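Local coordinates for protein trichothecene 3-O-acetyltransferase (PDB 2RKV) that catalyses transfer of the acetyl group of acetyl-CoA to the 3-hydroxyl of trichothecene mycotoxins such as T-2, as a member of the BAHD acyltransferase superfamily, at residues G384-D389 / P416-G421; K87-D92 / N114-R119; F268-A273 / G320-E325. All coordinates share one frame; numbering follows the deposited sequence.

Contact 1: residues G384-D389 / P416-G421; sequences GLWDYD and PKKPDG
L385 and W386 lie in a short 3-10 segment that faces an irregular run of chain, 416-421, with L385 opposite P416 and W386 opposite K418, the latter pair's CA atoms 7.0 Å apart. Beyond K418 the second segment folds back in a type I turn closed by G421, whose positive phi suits glycine.

Nearly everything across the contact is made by the indole of W386. Its NE1 donates to P416 O at 2.9 Å; the oxygen sits at the ring edge, close to the indole plane, while the donor stands well above the carbonyl plane, 67° out of it. One face of the same ring lies on K418 and P419. K418 CA packs over the five-membered ring, 3.9 Å from its centroid, and P419 CD over the six-membered ring, 4.0 Å from its centroid, two CH-pi contacts. K418 then runs past the far rim, with CG 3.7 Å from W386 CH2, its extended chain carrying NZ away. At the pyrrole end P416 CB touches W386 CD1 at 3.7 Å, and L385 CD1 meets P416 CG at 4.0 Å. V400 touches L385, W386 and P416, tying this patch to strand 399-401.

The N-H bond thus sets the direction of the indole edge, and K418 CA and P419 CD pack over one of its faces: a mainly apolar join between two loops, with a single polar group of the indole satisfied by backbone.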
ATOM      1  N   GLY A 384      11.178  -3.825   0.720  1.00 12.08           N
ATOM      2  CA  GLY A 384      12.220  -4.836   0.929  1.00 11.97           C
ATOM      3  C   GLY A 384      11.807  -6.171   1.523  1.00 11.44           C
ATOM      4  O   GLY A 384      12.670  -6.954   1.920  1.00 11.24           O
ATOM      5  N   LEU A 385      10.498  -6.437   1.546  1.00 11.02           N
ATOM      6  CA  LEU A 385       9.916  -7.566   2.290  1.00 11.15           C
ATOM      7  C   LEU A 385      10.426  -8.955   1.913  1.00 11.37           C
ATOM      8  O   LEU A 385      10.462  -9.852   2.762  1.00 11.40           O
ATOM      9  CB  LEU A 385       8.386  -7.516   2.220  1.00 11.59           C
ATOM     10  CG  LEU A 385       7.754  -6.365   3.004  1.00 12.84           C
ATOM     11  CD1 LEU A 385       6.329  -6.111   2.525  1.00 14.29           C
ATOM     12  CD2 LEU A 385       7.793  -6.639   4.513  1.00 13.75           C
ATOM     13  N   TRP A 386      10.813  -9.142   0.646  1.00 10.98           N
ATOM     14  CA  TRP A 386      11.354 -10.432   0.192  1.00 11.59           C
ATOM     15  C   TRP A 386      12.679 -10.833   0.865  1.00 11.83           C
ATOM     16  O   TRP A 386      13.115 -11.993   0.754  1.00 12.33           O
ATOM     17  CB  TRP A 386      11.553 -10.432  -1.324  1.00 11.95           C
ATOM     18  CG  TRP A 386      10.314 -10.579  -2.138  1.00 11.97           C
ATOM     19  CD1 TRP A 386       9.534  -9.572  -2.635  1.00 13.22           C
ATOM     20  CD2 TRP A 386       9.733 -11.807  -2.601  1.00 11.23           C
ATOM     21  NE1 TRP A 386       8.491 -10.099  -3.366  1.00 12.23           N
ATOM     22  CE2 TRP A 386       8.588 -11.467  -3.360  1.00 12.87           C
ATOM     23  CE3 TRP A 386      10.062 -13.164  -2.438  1.00 11.13           C
ATOM     24  CZ2 TRP A 386       7.776 -12.431  -3.968  1.00 12.92           C
ATOM     25  CZ3 TRP A 386       9.256 -14.125  -3.048  1.00 12.54           C
ATOM     26  CH2 TRP A 386       8.124 -13.753  -3.797  1.00 12.97           C
ATOM     27  N   ASP A 387      13.311  -9.888   1.560  1.00 11.80           N
ATOM     28  CA  ASP A 387      14.629 -10.146   2.132  0.50 12.32           C
ATOM     29  C   ASP A 387      14.619 -10.563   3.605  1.00 12.26           C
ATOM     30  O   ASP A 387      15.668 -10.924   4.147  1.00 13.20           O
ATOM     31  CB  ASP A 387      15.533  -8.926   1.957  0.50 12.51           C
ATOM     32  CG  ASP A 387      17.000  -9.286   1.983  0.50 13.37           C
ATOM     33  OD1 ASP A 387      17.385 -10.286   1.338  0.50 14.61           O
ATOM     34  OD2 ASP A 387      17.764  -8.564   2.652  0.50 14.42           O
ATOM     35  N   TYR A 388      13.450 -10.529   4.251  1.00 11.56           N
ATOM     36  CA  TYR A 388      13.404 -10.730   5.720  1.00 11.13           C
ATOM     37  C   TYR A 388      13.103 -12.174   6.116  1.00 11.03           C
ATOM     38  O   TYR A 388      12.164 -12.777   5.595  1.00 11.07           O
ATOM     39  CB  TYR A 388      12.407  -9.779   6.414  1.00 10.93           C
ATOM     40  CG  TYR A 388      12.445  -8.340   5.903  1.00  9.89           C
ATOM     41  CD1 TYR A 388      13.641  -7.757   5.470  1.00 10.89           C
ATOM     42  CD2 TYR A 388      11.281  -7.579   5.849  1.00  9.86           C
ATOM     43  CE1 TYR A 388      13.666  -6.447   4.962  1.00 10.69           C
ATOM     44  CE2 TYR A 388      11.292  -6.271   5.360  1.00 10.52           C
ATOM     45  CZ  TYR A 388      12.488  -5.713   4.927  1.00 10.46           C
ATOM     46  OH  TYR A 388      12.504  -4.428   4.433  1.00 10.24           O
ATOM     47  N   ASP A 389      13.895 -12.700   7.052  1.00 10.26           N
ATOM     48  CA  ASP A 389      13.749 -14.087   7.514  1.00 10.26           C
ATOM     49  C   ASP A 389      13.310 -14.168   8.977  1.00  9.79           C
ATOM     50  O   ASP A 389      12.936 -15.236   9.456  1.00  9.44           O
ATOM     51  CB  ASP A 389      15.052 -14.862   7.319  1.00 10.39           C
ATOM     52  CG  ASP A 389      16.220 -14.233   8.061  1.00 12.33           C
ATOM     53  OD1 ASP A 389      16.291 -14.373   9.291  1.00 12.05           O
ATOM     54  OD2 ASP A 389      17.080 -13.602   7.406  1.00 15.75           O
ATOM     55  N   PRO A 416       5.510  -6.174  -3.649  1.00 11.80           N
ATOM     56  CA  PRO A 416       6.968  -6.085  -3.717  1.00 12.36           C
ATOM     57  C   PRO A 416       7.489  -7.017  -4.821  1.00 13.55           C
ATOM     58  O   PRO A 416       7.050  -8.160  -4.932  1.00 13.20           O
ATOM     59  CB  PRO A 416       7.418  -6.529  -2.314  1.00 12.37           C
ATOM     60  CG  PRO A 416       6.238  -6.217  -1.433  1.00 12.24           C
ATOM     61  CD  PRO A 416       5.023  -6.471  -2.286  1.00 11.82           C
ATOM     62  N   LYS A 417       8.371  -6.490  -5.665  1.00 14.75           N
ATOM     63  CA  LYS A 417       8.911  -7.217  -6.805  1.00 16.72           C
ATOM     64  C   LYS A 417       9.620  -8.494  -6.335  1.00 17.22           C
ATOM     65  O   LYS A 417      10.423  -8.447  -5.401  1.00 16.67           O
ATOM     66  CB  LYS A 417       9.892  -6.303  -7.555  1.00 16.96           C
ATOM     67  CG  LYS A 417      10.391  -6.839  -8.875  1.00 19.05           C
ATOM     68  CD  LYS A 417      11.585  -6.012  -9.385  1.00 19.11           C
ATOM     69  CE  LYS A 417      12.915  -6.550  -8.842  1.00 23.06           C
ATOM     70  NZ  LYS A 417      13.273  -5.943  -7.529  1.00 25.95           N
ATOM     71  N   LYS A 418       9.317  -9.629  -6.966  1.00 18.04           N
ATOM     72  CA  LYS A 418      10.042 -10.871  -6.687  1.00 19.66           C
ATOM     73  C   LYS A 418      11.500 -10.631  -7.089  1.00 20.54           C
ATOM     74  O   LYS A 418      11.753  -9.923  -8.067  1.00 20.88           O
ATOM     75  CB  LYS A 418       9.421 -12.046  -7.451  1.00 19.20           C
ATOM     76  CG  LYS A 418       9.936 -13.429  -7.042  1.00 20.26           C
ATOM     77  CD  LYS A 418       9.158 -14.553  -7.700  1.00 20.44           C
ATOM     78  CE  LYS A 418       9.667 -15.914  -7.214  1.00 22.64           C
ATOM     79  NZ  LYS A 418       9.076 -17.043  -7.982  1.00 25.37           N
ATOM     80  N   PRO A 419      12.467 -11.166  -6.313  1.00 21.34           N
ATOM     81  CA  PRO A 419      13.872 -10.877  -6.614  1.00 21.66           C
ATOM     82  C   PRO A 419      14.282 -11.090  -8.079  1.00 21.94           C
ATOM     83  O   PRO A 419      15.108 -10.328  -8.589  1.00 22.29           O
ATOM     84  CB  PRO A 419      14.623 -11.827  -5.677  1.00 22.01           C
ATOM     85  CG  PRO A 419      13.704 -11.931  -4.492  1.00 21.69           C
ATOM     86  CD  PRO A 419      12.340 -12.016  -5.112  1.00 21.57           C
ATOM     87  N   ASP A 420      13.691 -12.083  -8.744  1.00 21.70           N
ATOM     88  CA  ASP A 420      13.961 -12.340 -10.173  1.00 21.83           C
ATOM     89  C   ASP A 420      13.373 -11.296 -11.152  1.00 21.30           C
ATOM     90  O   ASP A 420      13.662 -11.330 -12.357  1.00 21.37           O
ATOM     91  CB  ASP A 420      13.526 -13.760 -10.566  1.00 21.98           C
ATOM     92  CG  ASP A 420      12.007 -13.957 -10.556  1.00 23.11           C
ATOM     93  OD1 ASP A 420      11.254 -13.046 -10.131  1.00 23.83           O
ATOM     94  OD2 ASP A 420      11.563 -15.047 -10.987  1.00 24.40           O
ATOM     95  N   GLY A 421      12.549 -10.385 -10.638  1.00 20.44           N
ATOM     96  CA  GLY A 421      11.943  -9.328 -11.457  1.00 19.50           C
ATOM     97  C   GLY A 421      10.463  -9.513 -11.769  1.00 18.78           C
ATOM     98  O   GLY A 421       9.837  -8.639 -12.376  1.00 18.52           O
TER

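Contact 2: residues K87-D92 / N114-R119; sequences KDLRDD and NIIAPR
In the conformer modelled here, one of two for this lysine, the ammonium of K87 reaches from a strand to the closing turn of a short helix and bonds there to a main-chain oxygen: NZ lies 2.8 Å from I115 O. It arrives in the carbonyl plane, on a lone pair, at a C=O...N angle of 118°. In this conformer the chain is bent at chi2 (-143°) and then runs out straight, which brings CD and CE alongside the same oxygen, CE to I115 O being 3.3 Å. A cation beside the carbonyl at this helix end would be favoured, though only modestly for so short a helix.

Beside this bond is a small apolar contact. L89 CD1 fits against two methyl branches at once, 3.8 Å from I115 CG2 and 3.8 Å from I116 CG2. The I116 branch can do so because CG1 takes the position between backbone N and carbonyl carbon (chi1 55°), leaving CG2 on the L89 side.

D88 OD1 accepts R90 N in an Asx turn, and the R90 guanidinium grips the D88 carboxylate side-on: NE bonds to OD1 at 2.8 Å and NH2 to OD2 at 2.8 Å. Backbone bonds from K87 and L89 to strand 137-144 keep this edge in the sheet, while I116 O is taken by T151 and N142.

Here the end of an outermost strand of a mixed beta sheet is joined to helix 113-116 lying against that sheet, within the N-terminal domain of this BAHD-type acyltransferase.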
ATOM      1  N   LYS A  87      -2.559 -18.411  15.095  1.00 12.07           N
ATOM      2  CA  LYS A  87      -3.678 -19.199  14.590  0.50 12.22           C
ATOM      3  C   LYS A  87      -3.177 -20.500  13.974  1.00 11.95           C
ATOM      4  O   LYS A  87      -2.360 -20.468  13.051  1.00 11.57           O
ATOM      5  CB  LYS A  87      -4.409 -18.420  13.499  0.50 12.22           C
ATOM      6  CG  LYS A  87      -5.737 -17.813  13.884  0.50 13.85           C
ATOM      7  CD  LYS A  87      -6.655 -17.927  12.686  0.50 13.63           C
ATOM      8  CE  LYS A  87      -7.816 -16.963  12.730  0.50 13.79           C
ATOM      9  NZ  LYS A  87      -8.652 -17.217  11.539  0.50 10.50           N
ATOM     10  N   ASP A  88      -3.671 -21.635  14.468  1.00 11.88           N
ATOM     11  CA  ASP A  88      -3.298 -22.931  13.893  1.00 11.32           C
ATOM     12  C   ASP A  88      -4.346 -23.412  12.892  1.00 11.56           C
ATOM     13  O   ASP A  88      -5.424 -23.869  13.284  1.00 11.48           O
ATOM     14  CB  ASP A  88      -3.073 -23.997  14.982  1.00 10.91           C
ATOM     15  CG  ASP A  88      -2.658 -25.352  14.398  1.00 10.92           C
ATOM     16  OD1 ASP A  88      -2.306 -25.423  13.187  1.00  9.81           O
ATOM     17  OD2 ASP A  88      -2.659 -26.350  15.154  1.00 11.70           O
ATOM     18  N   LEU A  89      -4.003 -23.338  11.606  1.00 11.42           N
ATOM     19  CA  LEU A  89      -4.937 -23.667  10.522  1.00 11.78           C
ATOM     20  C   LEU A  89      -4.587 -24.978   9.825  1.00 11.80           C
ATOM     21  O   LEU A  89      -5.162 -25.302   8.787  1.00 11.93           O
ATOM     22  CB  LEU A  89      -4.989 -22.527   9.491  1.00 12.07           C
ATOM     23  CG  LEU A  89      -5.319 -21.125  10.010  1.00 13.09           C
ATOM     24  CD1 LEU A  89      -5.062 -20.063   8.920  1.00 14.28           C
ATOM     25  CD2 LEU A  89      -6.729 -21.049  10.530  1.00 14.97           C
ATOM     26  N   ARG A  90      -3.649 -25.732  10.401  1.00 11.63           N
ATOM     27  CA  ARG A  90      -3.172 -26.977   9.787  1.00 11.40           C
ATOM     28  C   ARG A  90      -4.289 -27.982   9.532  1.00 11.67           C
ATOM     29  O   ARG A  90      -4.243 -28.726   8.544  1.00 12.13           O
ATOM     30  CB  ARG A  90      -2.078 -27.634  10.629  1.00 11.30           C
ATOM     31  CG  ARG A  90      -0.748 -26.886  10.617  1.00 11.43           C
ATOM     32  CD  ARG A  90       0.227 -27.486  11.603  1.00 11.42           C
ATOM     33  NE  ARG A  90      -0.221 -27.268  12.976  1.00 11.58           N
ATOM     34  CZ  ARG A  90       0.338 -27.811  14.051  1.00 13.41           C
ATOM     35  NH1 ARG A  90       1.381 -28.623  13.926  1.00 12.95           N
ATOM     36  NH2 ARG A  90      -0.158 -27.541  15.250  1.00 13.54           N
ATOM     37  N   ASP A  91      -5.272 -28.003  10.428  1.00 11.80           N
ATOM     38  CA  ASP A  91      -6.362 -28.983  10.351  1.00 12.48           C
ATOM     39  C   ASP A  91      -7.701 -28.369   9.983  1.00 13.66           C
ATOM     40  O   ASP A  91      -8.748 -29.010  10.146  1.00 13.91           O
ATOM     41  CB  ASP A  91      -6.460 -29.773  11.665  1.00 12.04           C
ATOM     42  CG  ASP A  91      -5.298 -30.709  11.859  1.00 11.60           C
ATOM     43  OD1 ASP A  91      -4.623 -31.043  10.854  1.00 12.02           O
ATOM     44  OD2 ASP A  91      -5.041 -31.109  13.015  1.00 11.82           O
ATOM     45  N   ASP A  92      -7.664 -27.133   9.483  1.00 14.58           N
ATOM     46  CA  ASP A  92      -8.876 -26.414   9.090  1.00 15.89           C
ATOM     47  C   ASP A  92      -9.091 -26.630   7.597  1.00 16.74           C
ATOM     48  O   ASP A  92      -8.296 -26.147   6.794  1.00 16.59           O
ATOM     49  CB  ASP A  92      -8.730 -24.919   9.401  1.00 16.20           C
ATOM     50  CG  ASP A  92     -10.018 -24.125   9.143  1.00 17.50           C
ATOM     51  OD1 ASP A  92     -10.815 -24.507   8.259  1.00 19.58           O
ATOM     52  OD2 ASP A  92     -10.214 -23.104   9.834  1.00 22.12           O
ATOM     53  N   ASN A 114      -9.998 -12.280   6.686  1.00 13.12           N
ATOM     54  CA  ASN A 114     -10.791 -12.738   7.827  1.00 14.10           C
ATOM     55  C   ASN A 114     -10.185 -13.957   8.517  1.00 13.96           C
ATOM     56  O   ASN A 114     -10.447 -14.204   9.702  1.00 14.92           O
ATOM     57  CB  ASN A 114     -12.238 -12.992   7.393  1.00 14.20           C
ATOM     58  CG  ASN A 114     -12.892 -11.748   6.820  1.00 15.41           C
ATOM     59  OD1 ASN A 114     -13.375 -11.755   5.686  1.00 19.72           O
ATOM     60  ND2 ASN A 114     -12.883 -10.666   7.582  1.00 15.07           N
ATOM     61  N   ILE A 115      -9.340 -14.685   7.784  1.00 13.42           N
ATOM     62  CA  ILE A 115      -8.730 -15.920   8.262  1.00 13.02           C
ATOM     63  C   ILE A 115      -7.267 -15.704   8.680  1.00 12.84           C
ATOM     64  O   ILE A 115      -6.829 -16.242   9.705  1.00 12.83           O
ATOM     65  CB  ILE A 115      -8.836 -17.029   7.186  1.00 13.51           C
ATOM     66  CG1 ILE A 115     -10.310 -17.273   6.832  1.00 14.11           C
ATOM     67  CG2 ILE A 115      -8.157 -18.336   7.646  1.00 12.89           C
ATOM     68  CD1 ILE A 115     -10.508 -18.229   5.672  1.00 17.32           C
ATOM     69  N   ILE A 116      -6.517 -14.925   7.896  1.00 11.59           N
ATOM     70  CA  ILE A 116      -5.065 -14.823   8.116  1.00 11.25           C
ATOM     71  C   ILE A 116      -4.540 -13.442   8.579  1.00 11.21           C
ATOM     72  O   ILE A 116      -3.338 -13.295   8.823  1.00 11.36           O
ATOM     73  CB  ILE A 116      -4.242 -15.394   6.901  1.00 10.83           C
ATOM     74  CG1 ILE A 116      -4.636 -14.738   5.568  1.00 11.10           C
ATOM     75  CG2 ILE A 116      -4.434 -16.923   6.785  1.00 11.26           C
ATOM     76  CD1 ILE A 116      -4.307 -13.268   5.441  1.00 12.51           C
ATOM     77  N   ALA A 117      -5.435 -12.467   8.729  1.00 11.15           N
ATOM     78  CA  ALA A 117      -5.071 -11.137   9.242  1.00 11.20           C
ATOM     79  C   ALA A 117      -5.676 -10.886  10.630  1.00 11.53           C
ATOM     80  O   ALA A 117      -6.765 -11.387  10.926  1.00 11.59           O
ATOM     81  CB  ALA A 117      -5.496 -10.040   8.264  1.00 11.69           C
ATOM     82  N   PRO A 118      -4.977 -10.105  11.481  1.00 11.57           N
ATOM     83  CA  PRO A 118      -5.460  -9.827  12.844  1.00 11.97           C
ATOM     84  C   PRO A 118      -6.565  -8.769  12.930  1.00 12.44           C
ATOM     85  O   PRO A 118      -7.218  -8.641  13.973  1.00 13.53           O
ATOM     86  CB  PRO A 118      -4.200  -9.330  13.559  1.00 12.01           C
ATOM     87  CG  PRO A 118      -3.397  -8.695  12.483  1.00 11.55           C
ATOM     88  CD  PRO A 118      -3.670  -9.466  11.219  1.00 11.92           C
ATOM     89  N   ARG A 119      -6.772  -8.020  11.851  1.00 12.38           N
ATOM     90  CA  ARG A 119      -7.797  -6.981  11.800  1.00 12.26           C
ATOM     91  C   ARG A 119      -8.111  -6.698  10.332  1.00 12.49           C
ATOM     92  O   ARG A 119      -7.240  -6.822   9.479  1.00 11.94           O
ATOM     93  CB  ARG A 119      -7.304  -5.698  12.491  1.00 13.11           C
ATOM     94  CG  ARG A 119      -8.282  -4.526  12.398  1.00 14.35           C
ATOM     95  CD  ARG A 119      -8.021  -3.509  13.487  1.00 16.06           C
ATOM     96  NE  ARG A 119      -8.875  -2.330  13.366  1.00 17.67           N
ATOM     97  CZ  ARG A 119      -9.076  -1.447  14.345  1.00 18.80           C
ATOM     98  NH1 ARG A 119      -9.855  -0.396  14.144  1.00 18.70           N
ATOM     99  NH2 ARG A 119      -8.510  -1.625  15.532  1.00 18.90           N
TER

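Contact 3: residues F268-A273 / G320-E325; sequences FIWKSA and GEIANE
K271 and I322 meet where two helices of this BAHD-type acyltransferase pack at a steep angle: the axes of 268-273 and 320-324 approach to 7.9 Å, with a crossing angle of -118°. K271 and A323 are the closest pair of residues by backbone, their CA atoms 4.7 Å apart.

The polar content is gathered at the K271 ammonium. NZ donates to I322 O at 2.8 Å, almost straight on to the carbonyl (C=O...N angle 172°), and to E325 O at 2.7 Å, this time from above the carbonyl plane. The lysine leaves with CG anti to the backbone N and then bends at chi3 and chi4, which swings NZ to the helix end, where E325 is the first residue to leave helical angles. T330 OG1 is a further hydrogen-bond partner of NZ. The carboxylate of E325 turns to other partners, OE2 pairing with R333 and T330; it stays 4.6 Å from K271 NZ, beyond a salt bridge, though its negative charge should still favour the ammonium electrostatically.

Within helix 261-277, F268 O accepts both S272 N and S272 OG, the two donors coming from opposite faces of the carbonyl plane. The indole nitrogen of W270 is satisfied by T287 OG1 on strand 286-294.

The W270 ring itself packs against I322, which crosses one face with CG2 near the pyrrole side and CD1 over the benzene ring, a CH-pi contact 3.7 Å from that ring's centroid and only 12° off the normal.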
ATOM      1  N   PHE A 268       0.436   0.534 -18.959  1.00 11.42           N
ATOM      2  CA  PHE A 268      -0.175  -0.609 -19.631  1.00 11.95           C
ATOM      3  C   PHE A 268      -1.518  -0.948 -18.985  1.00 12.39           C
ATOM      4  O   PHE A 268      -2.490  -1.288 -19.666  1.00 12.49           O
ATOM      5  CB  PHE A 268       0.784  -1.807 -19.582  1.00 12.05           C
ATOM      6  CG  PHE A 268       0.256  -3.043 -20.245  1.00 12.08           C
ATOM      7  CD1 PHE A 268       0.171  -3.126 -21.635  1.00 13.29           C
ATOM      8  CD2 PHE A 268      -0.144  -4.140 -19.477  1.00 12.94           C
ATOM      9  CE1 PHE A 268      -0.316  -4.287 -22.249  1.00 13.83           C
ATOM     10  CE2 PHE A 268      -0.628  -5.303 -20.080  1.00 12.65           C
ATOM     11  CZ  PHE A 268      -0.721  -5.372 -21.471  1.00 13.15           C
ATOM     12  N   ILE A 269      -1.573  -0.837 -17.664  1.00 11.91           N
ATOM     13  CA  ILE A 269      -2.815  -1.100 -16.939  1.00 12.30           C
ATOM     14  C   ILE A 269      -3.878  -0.034 -17.225  1.00 12.34           C
ATOM     15  O   ILE A 269      -5.045  -0.373 -17.472  1.00 12.45           O
ATOM     16  CB  ILE A 269      -2.553  -1.291 -15.420  1.00 12.00           C
ATOM     17  CG1 ILE A 269      -1.819  -2.619 -15.197  1.00 13.02           C
ATOM     18  CG2 ILE A 269      -3.858  -1.289 -14.645  1.00 13.58           C
ATOM     19  CD1 ILE A 269      -1.214  -2.771 -13.795  1.00 12.26           C
ATOM     20  N   TRP A 270      -3.474   1.240 -17.213  1.00 11.98           N
ATOM     21  CA  TRP A 270      -4.395   2.341 -17.514  1.00 11.94           C
ATOM     22  C   TRP A 270      -4.953   2.173 -18.925  1.00 12.18           C
ATOM     23  O   TRP A 270      -6.165   2.300 -19.145  1.00 12.20           O
ATOM     24  CB  TRP A 270      -3.688   3.692 -17.378  1.00 11.57           C
ATOM     25  CG  TRP A 270      -4.602   4.896 -17.342  1.00 11.66           C
ATOM     26  CD1 TRP A 270      -5.970   4.911 -17.197  1.00 11.81           C
ATOM     27  CD2 TRP A 270      -4.191   6.266 -17.393  1.00 11.42           C
ATOM     28  NE1 TRP A 270      -6.427   6.216 -17.172  1.00 11.62           N
ATOM     29  CE2 TRP A 270      -5.357   7.064 -17.293  1.00 10.97           C
ATOM     30  CE3 TRP A 270      -2.944   6.901 -17.525  1.00 10.69           C
ATOM     31  CZ2 TRP A 270      -5.312   8.470 -17.320  1.00 11.41           C
ATOM     32  CZ3 TRP A 270      -2.901   8.293 -17.549  1.00 11.13           C
ATOM     33  CH2 TRP A 270      -4.078   9.062 -17.452  1.00 11.80           C
ATOM     34  N   LYS A 271      -4.069   1.844 -19.861  1.00 12.66           N
ATOM     35  CA  LYS A 271      -4.458   1.644 -21.261  1.00 13.06           C
ATOM     36  C   LYS A 271      -5.405   0.449 -21.415  1.00 13.50           C
ATOM     37  O   LYS A 271      -6.444   0.551 -22.090  1.00 13.35           O
ATOM     38  CB  LYS A 271      -3.210   1.469 -22.122  1.00 13.10           C
ATOM     39  CG  LYS A 271      -3.487   1.293 -23.619  1.00 13.19           C
ATOM     40  CD  LYS A 271      -2.187   1.212 -24.416  1.00 13.02           C
ATOM     41  CE  LYS A 271      -1.247   2.407 -24.162  1.00 13.28           C
ATOM     42  NZ  LYS A 271      -1.850   3.763 -24.363  1.00 12.66           N
ATOM     43  N   SER A 272      -5.062  -0.670 -20.771  1.00 13.52           N
ATOM     44  CA  SER A 272      -5.868  -1.897 -20.845  1.00 13.87           C
ATOM     45  C   SER A 272      -7.241  -1.741 -20.182  1.00 14.10           C
ATOM     46  O   SER A 272      -8.252  -2.177 -20.745  1.00 14.86           O
ATOM     47  CB  SER A 272      -5.126  -3.096 -20.257  1.00 13.63           C
ATOM     48  OG  SER A 272      -3.915  -3.353 -20.949  1.00 12.16           O
ATOM     49  N   ALA A 273      -7.280  -1.134 -18.990  1.00 14.43           N
ATOM     50  CA  ALA A 273      -8.560  -0.812 -18.351  1.00 14.97           C
ATOM     51  C   ALA A 273      -9.399   0.095 -19.245  1.00 15.66           C
ATOM     52  O   ALA A 273     -10.593  -0.138 -19.414  1.00 15.76           O
ATOM     53  CB  ALA A 273      -8.362  -0.172 -16.962  1.00 15.06           C
ATOM     54  N   GLY A 320     -10.900   7.047 -24.471  1.00 16.32           N
ATOM     55  CA  GLY A 320     -10.470   6.808 -25.853  1.00 16.21           C
ATOM     56  C   GLY A 320      -9.027   7.193 -26.122  1.00 16.10           C
ATOM     57  O   GLY A 320      -8.296   6.445 -26.785  1.00 17.12           O
ATOM     58  N   GLU A 321      -8.611   8.356 -25.616  1.00 15.71           N
ATOM     59  CA  GLU A 321      -7.241   8.833 -25.837  1.00 15.42           C
ATOM     60  C   GLU A 321      -6.236   7.888 -25.176  1.00 14.98           C
ATOM     61  O   GLU A 321      -5.240   7.509 -25.786  1.00 14.87           O
ATOM     62  CB  GLU A 321      -7.059  10.254 -25.310  1.00 15.65           C
ATOM     63  CG  GLU A 321      -5.738  10.901 -25.724  1.00 17.54           C
ATOM     64  N   ILE A 322      -6.516   7.500 -23.936  1.00 14.58           N
ATOM     65  CA  ILE A 322      -5.623   6.584 -23.216  1.00 14.21           C
ATOM     66  C   ILE A 322      -5.540   5.214 -23.890  1.00 14.33           C
ATOM     67  O   ILE A 322      -4.456   4.660 -24.038  1.00 14.21           O
ATOM     68  CB  ILE A 322      -6.002   6.466 -21.710  1.00 13.96           C
ATOM     69  CG1 ILE A 322      -5.837   7.817 -21.014  1.00 13.54           C
ATOM     70  CG2 ILE A 322      -5.174   5.379 -21.003  1.00 12.84           C
ATOM     71  CD1 ILE A 322      -4.404   8.381 -21.037  1.00 12.94           C
ATOM     72  N   ALA A 323      -6.684   4.686 -24.325  1.00 14.82           N
ATOM     73  CA  ALA A 323      -6.734   3.388 -24.991  1.00 15.34           C
ATOM     74  C   ALA A 323      -5.943   3.407 -26.305  1.00 15.76           C
ATOM     75  O   ALA A 323      -5.225   2.456 -26.629  1.00 15.83           O
ATOM     76  CB  ALA A 323      -8.191   2.992 -25.257  1.00 15.28           C
ATOM     77  N   ASN A 324      -6.062   4.508 -27.042  1.00 16.50           N
ATOM     78  CA  ASN A 324      -5.566   4.558 -28.414  1.00 17.26           C
ATOM     79  C   ASN A 324      -4.131   5.054 -28.625  1.00 17.10           C
ATOM     80  O   ASN A 324      -3.500   4.713 -29.634  1.00 17.35           O
ATOM     81  CB  ASN A 324      -6.560   5.308 -29.310  1.00 17.72           C
ATOM     82  CG  ASN A 324      -7.884   4.564 -29.448  1.00 20.20           C
ATOM     83  OD1 ASN A 324      -7.911   3.339 -29.626  1.00 24.03           O
ATOM     84  ND2 ASN A 324      -8.984   5.293 -29.336  1.00 23.72           N
ATOM     85  N   GLU A 325      -3.615   5.843 -27.683  1.00 16.05           N
ATOM     86  CA  GLU A 325      -2.254   6.368 -27.793  1.00 15.63           C
ATOM     87  C   GLU A 325      -1.211   5.271 -27.532  1.00 15.02           C
ATOM     88  O   GLU A 325      -1.558   4.188 -27.046  1.00 15.00           O
ATOM     89  CB  GLU A 325      -2.064   7.567 -26.865  1.00 15.69           C
ATOM     90  CG  GLU A 325      -1.999   7.201 -25.381  1.00 15.22           C
ATOM     91  CD  GLU A 325      -1.865   8.411 -24.470  1.00 15.84           C
ATOM     92  OE1 GLU A 325      -1.939   9.565 -24.956  1.00 15.71           O
ATOM     93  OE2 GLU A 325      -1.688   8.199 -23.248  1.00 15.30           O
TER

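The three contacts are separate patches that nowhere touch. Contact 1 is nearer to each of the others than they are to one another: its centre is 24 Å from contact 2 and 29 Å from contact 3, against 39 Å between those two. Contact 2 belongs to the five-stranded sheet and contact 3 packs beside the seven-stranded one; contact 1 brings the loop after strand 411-414 of the larger sheet against a loop leading to strand 399-401 of the smaller. It is also nearest the ligands: the K417 side chain is about 7 Å from coenzyme A, against about 13 Å for W270 in contact 3, while N114 in contact 2 is about 14 Å from the T-2 toxin.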